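Long-range contacts in phosphoacetylglucosamine mutase (Aspergillus lentulus, PDB 5O9X), which interconverts N-acetylglucosamine 6-phosphate and N-acetylglucosamine 1-phosphate, a phosphoryl rearrangement that probably passes through a sugar bisphosphate: residues Lys23-Gly28 / Leu99-Leu104; Val463-Arg468 / Asp511-Tyr516. The protein carries 1 engineered substitution. All coordinates share one frame; numbering follows the deposited sequence.

How the interactions relate
Interaction 1 lies in domain I, where a loop crosses the C-terminal end of helix 91-101; interaction 2 lies in the C-terminal domain, where strand 513-518 meets the end of strand 458-463. Each is partly buried; interaction 1 thins toward exposed Ile24, whereas interaction 2 turns polar outward. In interaction 1 an aromatic ring edge meets a helix carbonyl and a side-chain amide lies along a loop backbone; interaction 2 has a regular antiparallel backbone pair, a row of valines, a salt bridge and bridging waters, and it alone touches the bound bisphosphate, through Arg514. Their centres are about 21 Å apart, yet Gln26 and Arg468 pack together, so the two domains meet between these contacts.

Interaction 1: residues Lys23-Gly28 / Leu99-Leu104; sequences KIFQYG and LANAPL
Phe25 presses the edge of its ring against the last turn of helix 91-101, with CD2 3.3 Å from the carbonyl oxygen of Ala100. That oxygen lies near the ring plane, so the slightly positive C-H rim, and not the pi cloud, faces it. The ring gets there because CG stands beside the backbone N and anti to the carbonyl carbon (chi1 -54°). Behind the edge, CB of Phe25 meets CB of Ala100 at 4.3 Å, an apolar contact between two buried residues. One ring face has Lys23 O 4.0 Å above its plane, displaced toward the rim, while Val42 of helix 40-56 and Pro20 also pack on this side chain.

Asn101 lays its amide along the backbone of Phe25, the amide and ring planes only 19° apart. The two polar ends of the amide come close to the peptide groups on the two sides of the Phe25 CA: ND2 is 2.8 Å from Phe25 N, and OD1 is 2.9 Å from Phe25 O. The N and O of such an amide are hard to tell apart, and their assignment here is doubtful.

This is the alpha/beta/alpha domain I of the phosphohexomutase family, and the 23-28 loop runs past the helix end on its way to strand 32-35, an edge strand of the domain's five-stranded mixed sheet. Ala102 is where the chain leaves helical geometry, its N making a weak hydrogen bond of 3.3 Å to Leu99 O. Further along the loop, Tyr27 packs on Glu93, Ala96 and Thr97 of the same helix.

Toward solvent the contact thins. Of the Ile24 side chain, CG2 comes nearest the Asn101 amide, farther off than the backbone CA; the two side chains cross at about a right angle, and the end of exposed Ile24 leads away, as does that of Lys23.

Interaction 2: residues Val463-Arg468 / Asp511-Tyr516; sequences VEVAER and DAVRVY. Unlike the reference sequence in segment 463-468: Glu467 (reference Asp). With G16 (1,6-di-O-phosphono-alpha-D-glucopyranose), chain B.
Val463 and Val513 form an antiparallel hydrogen-bonded pair, with Val463 N to Val513 O at 2.7 Å and Val513 N to Val463 O at 2.8 Å, the latter nearly straight (N-H...O 167°) and in the carbonyl plane.

Their side chains share one face of the sheet. CG2 of Val463 reaches CG2 of Val515 at 3.9 Å, and CG2 of Val513 meets CG2 of Val465, the latter two side chains crossing at about a right angle. From helix 522-539, Ala533 packs on Val463, Val536 on Val513 and Val532 on Val515.

Beyond Val463 the chain leaves the strand, and charge and water take over. NE of Arg468 stands 3.2 Å from OD1 of Asp511, but the oxygen lies well out of the guanidinium plane, the two flat groups being 50° apart; this salt bridge is electrostatic, without an N-H aimed at the oxygen. A bend at chi3 (139°) brings the Arg468 guanidinium under Asp511 CA, which lies over one of its faces, toward the rim, and NH1 is bonded to Ser507 O. One water accepts from Arg468 N and donates to Asp511 OD1 and Val465 O, tying the turn to the carboxylate. A second donates to Glu464 OE2 and Asp511 O; Glu464 is also paired with Arg462.

Arg514 leaves the strand on the side away from 463-468, and its chain, extended from CG to NE, grips the 6-phosphate edge-on: NE bonds O1P at 2.8 Å and NH2 bonds O2P at 2.9 Å, with the phosphorus in the guanidinium plane. NH2 is also salt-bridged to Glu510, which probably helps to fix its rotation. Ser507 and Thr509 of the phosphate-binding loop, with Arg514 at the start of the following strand, hold the ligand, as is characteristic of the C-terminal domain of phosphohexomutases.

Interaction 1: residues Lys23-Gly28 / Leu99-Leu104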
loop_
_atom_site.group_PDB
_atom_site.type_symbol
_atom_site.label_atom_id
_atom_site.label_comp_id
_atom_site.label_asym_id
_atom_site.label_seq_id
_atom_site.Cartn_x
_atom_site.Cartn_y
_atom_site.Cartn_z
ATOM N N LYS A 23 -3.178 -27.858 -2.772
ATOM C CA LYS A 23 -2.697 -26.444 -2.790
ATOM C C LYS A 23 -1.583 -26.249 -1.786
ATOM O O LYS A 23 -1.678 -26.675 -0.609
ATOM C CB LYS A 23 -3.789 -25.404 -2.507
ATOM C CG LYS A 23 -5.090 -25.616 -3.265
ATOM C CD LYS A 23 -4.971 -25.568 -4.787
ATOM C CE LYS A 23 -6.343 -25.378 -5.409
ATOM N NZ LYS A 23 -6.218 -25.125 -6.864
ATOM N N ILE A 24 -0.528 -25.616 -2.266
ATOM C CA ILE A 24 0.582 -25.169 -1.433
ATOM C C ILE A 24 0.410 -23.632 -1.360
ATOM O O ILE A 24 0.209 -23.006 -2.370
ATOM C CB ILE A 24 1.941 -25.567 -2.054
ATOM C CG1 ILE A 24 2.155 -27.140 -1.978
ATOM C CG2 ILE A 24 3.081 -24.777 -1.410
ATOM C CD1 ILE A 24 3.145 -27.723 -2.981
ATOM N N PHE A 25 0.446 -23.070 -0.157
ATOM C CA PHE A 25 0.210 -21.644 0.068
ATOM C C PHE A 25 1.527 -20.894 0.244
ATOM O O PHE A 25 2.482 -21.442 0.757
ATOM C CB PHE A 25 -0.690 -21.451 1.292
ATOM C CG PHE A 25 -1.957 -22.221 1.212
ATOM C CD1 PHE A 25 -2.967 -21.843 0.318
ATOM C CD2 PHE A 25 -2.160 -23.352 2.038
ATOM C CE1 PHE A 25 -4.162 -22.551 0.243
ATOM C CE2 PHE A 25 -3.358 -24.081 1.936
ATOM C CZ PHE A 25 -4.362 -23.676 1.053
ATOM N N GLN A 26 1.593 -19.658 -0.256
ATOM C CA GLN A 26 2.785 -18.854 -0.086
ATOM C C GLN A 26 2.354 -17.467 0.398
ATOM O O GLN A 26 1.274 -16.990 0.026
ATOM C CB GLN A 26 3.594 -18.795 -1.392
ATOM C CG GLN A 26 2.707 -18.567 -2.613
ATOM C CD GLN A 26 3.467 -18.348 -3.936
ATOM O OE1 GLN A 26 4.018 -19.305 -4.519
ATOM N NE2 GLN A 26 3.470 -17.076 -4.434
ATOM N N TYR A 27 3.199 -16.812 1.186
ATOM C CA TYR A 27 2.848 -15.505 1.756
ATOM C C TYR A 27 2.757 -14.376 0.666
ATOM O O TYR A 27 1.908 -13.482 0.746
ATOM C CB TYR A 27 3.831 -15.153 2.872
ATOM C CG TYR A 27 3.362 -14.053 3.782
ATOM C CD1 TYR A 27 2.544 -14.344 4.904
ATOM C CD2 TYR A 27 3.746 -12.717 3.550
ATOM C CE1 TYR A 27 2.138 -13.334 5.741
ATOM C CE2 TYR A 27 3.360 -11.686 4.426
ATOM C CZ TYR A 27 2.553 -11.999 5.502
ATOM O OH TYR A 27 2.091 -11.030 6.381
ATOM N N GLY A 28 3.601 -14.438 -0.349
ATOM C CA GLY A 28 3.461 -13.501 -1.495
ATOM C C GLY A 28 3.952 -12.103 -1.120
ATOM O O GLY A 28 4.652 -11.890 -0.104
ATOM N N LEU A 99 2.603 -22.749 9.199
ATOM C CA LEU A 99 1.304 -23.059 9.747
ATOM C C LEU A 99 0.266 -23.273 8.639
ATOM O O LEU A 99 -0.562 -24.195 8.717
ATOM C CB LEU A 99 0.811 -21.988 10.738
ATOM C CG LEU A 99 1.437 -21.953 12.119
ATOM C CD1 LEU A 99 1.205 -20.590 12.776
ATOM C CD2 LEU A 99 0.852 -23.096 12.974
ATOM N N ALA A 100 0.339 -22.448 7.597
ATOM C CA ALA A 100 -0.675 -22.522 6.516
ATOM C C ALA A 100 -0.533 -23.799 5.691
ATOM O O ALA A 100 -1.512 -24.282 5.111
ATOM C CB ALA A 100 -0.575 -21.304 5.617
ATOM N N ASN A 101 0.694 -24.338 5.615
ATOM C CA ASN A 101 0.929 -25.574 4.859
ATOM C C ASN A 101 0.894 -26.878 5.707
ATOM O O ASN A 101 0.955 -27.980 5.152
ATOM C CB ASN A 101 2.190 -25.462 3.995
ATOM C CG ASN A 101 2.012 -24.439 2.875
ATOM O OD1 ASN A 101 2.685 -23.409 2.848
ATOM N ND2 ASN A 101 1.069 -24.689 1.984
ATOM N N ALA A 102 0.772 -26.741 7.026
ATOM C CA ALA A 102 0.646 -27.903 7.923
ATOM C C ALA A 102 -0.628 -28.682 7.616
ATOM O O ALA A 102 -1.719 -28.054 7.485
ATOM C CB ALA A 102 0.590 -27.447 9.358
ATOM N N PRO A 103 -0.520 -30.050 7.540
ATOM C CA PRO A 103 -1.752 -30.829 7.582
ATOM C C PRO A 103 -2.530 -30.402 8.808
ATOM O O PRO A 103 -1.946 -30.076 9.852
ATOM C CB PRO A 103 -1.277 -32.280 7.699
ATOM C CG PRO A 103 0.151 -32.269 7.268
ATOM C CD PRO A 103 0.684 -30.904 7.618
ATOM N N LEU A 104 -3.847 -30.341 8.654
ATOM C CA LEU A 104 -4.721 -29.869 9.702
ATOM C C LEU A 104 -4.605 -30.696 10.971
ATOM O O LEU A 104 -4.628 -30.161 12.095
ATOM C CB LEU A 104 -6.170 -29.886 9.135
ATOM C CG LEU A 104 -7.099 -28.714 9.300
ATOM C CD1 LEU A 104 -6.324 -27.422 9.141
ATOM C CD2 LEU A 104 -8.223 -28.807 8.286
#

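Interaction 2: residues Val463-Arg468 / Asp511-Tyr516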
loop_
_atom_site.group_PDB
_atom_site.type_symbol
_atom_site.label_atom_id
_atom_site.label_comp_id
_atom_site.label_asym_id
_atom_site.label_seq_id
_atom_site.Cartn_x
_atom_site.Cartn_y
_atom_site.Cartn_z
ATOM N N VAL A 463 0.656 -11.601 -17.913
ATOM C CA VAL A 463 0.870 -12.803 -18.720
ATOM C C VAL A 463 0.527 -14.028 -17.870
ATOM O O VAL A 463 1.090 -14.210 -16.803
ATOM C CB VAL A 463 2.328 -12.925 -19.288
ATOM C CG1 VAL A 463 2.506 -14.246 -20.086
ATOM C CG2 VAL A 463 2.716 -11.663 -20.091
ATOM N N GLU A 464 -0.377 -14.878 -18.368
ATOM C CA GLU A 464 -0.676 -16.164 -17.640
ATOM C C GLU A 464 0.305 -17.234 -18.041
ATOM O O GLU A 464 0.609 -17.324 -19.200
ATOM C CB GLU A 464 -2.143 -16.577 -17.926
ATOM C CG GLU A 464 -2.999 -15.760 -16.980
ATOM C CD GLU A 464 -4.471 -15.991 -17.070
ATOM O OE1 GLU A 464 -4.931 -16.627 -18.055
ATOM O OE2 GLU A 464 -5.163 -15.435 -16.166
ATOM N N VAL A 465 0.893 -17.940 -17.079
ATOM C CA VAL A 465 1.863 -19.002 -17.397
ATOM C C VAL A 465 1.457 -20.246 -16.581
ATOM O O VAL A 465 0.779 -20.111 -15.582
ATOM C CB VAL A 465 3.325 -18.550 -16.993
ATOM C CG1 VAL A 465 3.775 -17.335 -17.812
ATOM C CG2 VAL A 465 3.374 -18.235 -15.504
ATOM N N ALA A 466 1.972 -21.439 -16.903
ATOM C CA ALA A 466 1.692 -22.675 -16.082
ATOM C C ALA A 466 2.299 -22.637 -14.750
ATOM O O ALA A 466 1.735 -23.211 -13.778
ATOM C CB ALA A 466 2.244 -23.923 -16.759
ATOM N N GLU A 467 3.498 -22.023 -14.660
ATOM C CA GLU A 467 4.295 -22.256 -13.470
ATOM C C GLU A 467 5.090 -21.018 -13.086
ATOM O O GLU A 467 6.260 -20.918 -13.459
ATOM C CB GLU A 467 5.307 -23.353 -13.830
ATOM C CG GLU A 467 5.425 -24.452 -12.831
ATOM C CD GLU A 467 6.041 -24.021 -11.542
ATOM O OE1 GLU A 467 5.589 -23.017 -10.934
ATOM O OE2 GLU A 467 6.976 -24.735 -11.110
ATOM N N ARG A 468 4.511 -20.080 -12.360
ATOM C CA ARG A 468 5.237 -18.784 -12.317
ATOM C C ARG A 468 6.515 -18.910 -11.422
ATOM O O ARG A 468 7.411 -18.053 -11.485
ATOM C CB ARG A 468 4.287 -17.604 -11.950
ATOM C CG ARG A 468 3.986 -17.560 -10.530
ATOM C CD ARG A 468 2.741 -16.726 -10.212
ATOM N NE ARG A 468 2.071 -17.532 -9.185
ATOM C CZ ARG A 468 1.666 -17.112 -8.009
ATOM N NH1 ARG A 468 1.700 -15.853 -7.685
ATOM N NH2 ARG A 468 1.098 -17.985 -7.188
ATOM N N ASP A 511 -1.889 -15.060 -9.735
ATOM C CA ASP A 511 -1.212 -16.041 -10.538
ATOM C C ASP A 511 -0.916 -15.509 -11.981
ATOM O O ASP A 511 -1.636 -15.791 -12.966
ATOM C CB ASP A 511 -2.066 -17.313 -10.607
ATOM C CG ASP A 511 -1.274 -18.491 -11.198
ATOM O OD1 ASP A 511 -0.056 -18.337 -11.474
ATOM O OD2 ASP A 511 -1.868 -19.556 -11.392
ATOM N N ALA A 512 0.114 -14.674 -12.120
ATOM C CA ALA A 512 0.532 -14.183 -13.419
ATOM C C ALA A 512 1.993 -13.769 -13.335
ATOM O O ALA A 512 2.547 -13.633 -12.222
ATOM C CB ALA A 512 -0.271 -12.938 -13.768
ATOM N N VAL A 513 2.588 -13.552 -14.530
ATOM C CA VAL A 513 3.833 -12.842 -14.659
ATOM C C VAL A 513 3.484 -11.439 -15.198
ATOM O O VAL A 513 2.778 -11.319 -16.234
ATOM C CB VAL A 513 4.815 -13.588 -15.608
ATOM C CG1 VAL A 513 6.096 -12.780 -15.891
ATOM C CG2 VAL A 513 5.268 -14.836 -14.831
ATOM N N ARG A 514 4.158 -10.414 -14.625
ATOM C CA ARG A 514 3.938 -9.044 -15.121
ATOM C C ARG A 514 5.044 -8.629 -16.056
ATOM O O ARG A 514 6.204 -8.833 -15.737
ATOM C CB ARG A 514 3.925 -8.053 -13.935
ATOM C CG ARG A 514 2.847 -8.356 -12.899
ATOM C CD ARG A 514 2.583 -7.138 -11.983
ATOM N NE ARG A 514 1.656 -7.489 -10.858
ATOM C CZ ARG A 514 0.329 -7.685 -11.002
ATOM N NH1 ARG A 514 -0.237 -7.642 -12.242
ATOM N NH2 ARG A 514 -0.415 -7.964 -9.885
ATOM N N VAL A 515 4.665 -7.964 -17.152
ATOM C CA VAL A 515 5.651 -7.369 -18.053
ATOM C C VAL A 515 5.422 -5.870 -18.016
ATOM O O VAL A 515 4.290 -5.405 -18.238
ATOM C CB VAL A 515 5.469 -7.907 -19.494
ATOM C CG1 VAL A 515 6.320 -7.112 -20.514
ATOM C CG2 VAL A 515 5.840 -9.431 -19.505
ATOM N N TYR A 516 6.528 -5.155 -17.894
ATOM C CA TYR A 516 6.478 -3.702 -18.009
ATOM C C TYR A 516 7.412 -3.316 -19.152
ATOM O O TYR A 516 8.505 -3.893 -19.304
ATOM C CB TYR A 516 7.011 -3.137 -16.664
ATOM C CG TYR A 516 7.203 -1.607 -16.748
ATOM C CD1 TYR A 516 6.096 -0.770 -16.596
ATOM C CD2 TYR A 516 8.469 -1.031 -17.109
ATOM C CE1 TYR A 516 6.231 0.669 -16.697
ATOM C CE2 TYR A 516 8.605 0.405 -17.224
ATOM C CZ TYR A 516 7.474 1.221 -17.027
ATOM O OH TYR A 516 7.556 2.635 -17.170
HETATM C C1 G16 B . 0.177 -5.284 -3.111
HETATM C C2 G16 B . 1.403 -4.726 -2.395
HETATM C C3 G16 B . 2.125 -3.682 -3.306
HETATM C C4 G16 B . 2.508 -4.214 -4.676
HETATM C C5 G16 B . 1.245 -4.748 -5.340
HETATM C C6 G16 B . 1.485 -5.572 -6.584
HETATM O O1 G16 B . -0.747 -4.217 -3.347
HETATM O O2 G16 B . 1.110 -4.149 -1.085
HETATM O O3 G16 B . 3.181 -3.187 -2.584
HETATM O O4 G16 B . 3.089 -3.200 -5.608
HETATM O O5 G16 B . 0.588 -5.741 -4.517
HETATM O O6 G16 B . 2.339 -6.735 -6.180
HETATM P P G16 B . 2.677 -7.870 -7.289
HETATM O O1P G16 B . 3.227 -7.174 -8.556
HETATM O O2P G16 B . 1.353 -8.581 -7.656
HETATM O O3P G16 B . 3.617 -8.909 -6.640
HETATM P "P'" G16 B . -2.274 -4.213 -2.752
HETATM O O1X G16 B . -2.238 -4.889 -1.355
HETATM O O2X G16 B . -3.121 -5.152 -3.671
HETATM O O3X G16 B . -2.819 -2.833 -2.878
HETATM O O HOH W 1 -4.520 -15.702 -13.489
HETATM O O HOH W 2 -0.350 -17.642 -14.556
HETATM O O HOH W 3 1.647 -20.282 -12.484
#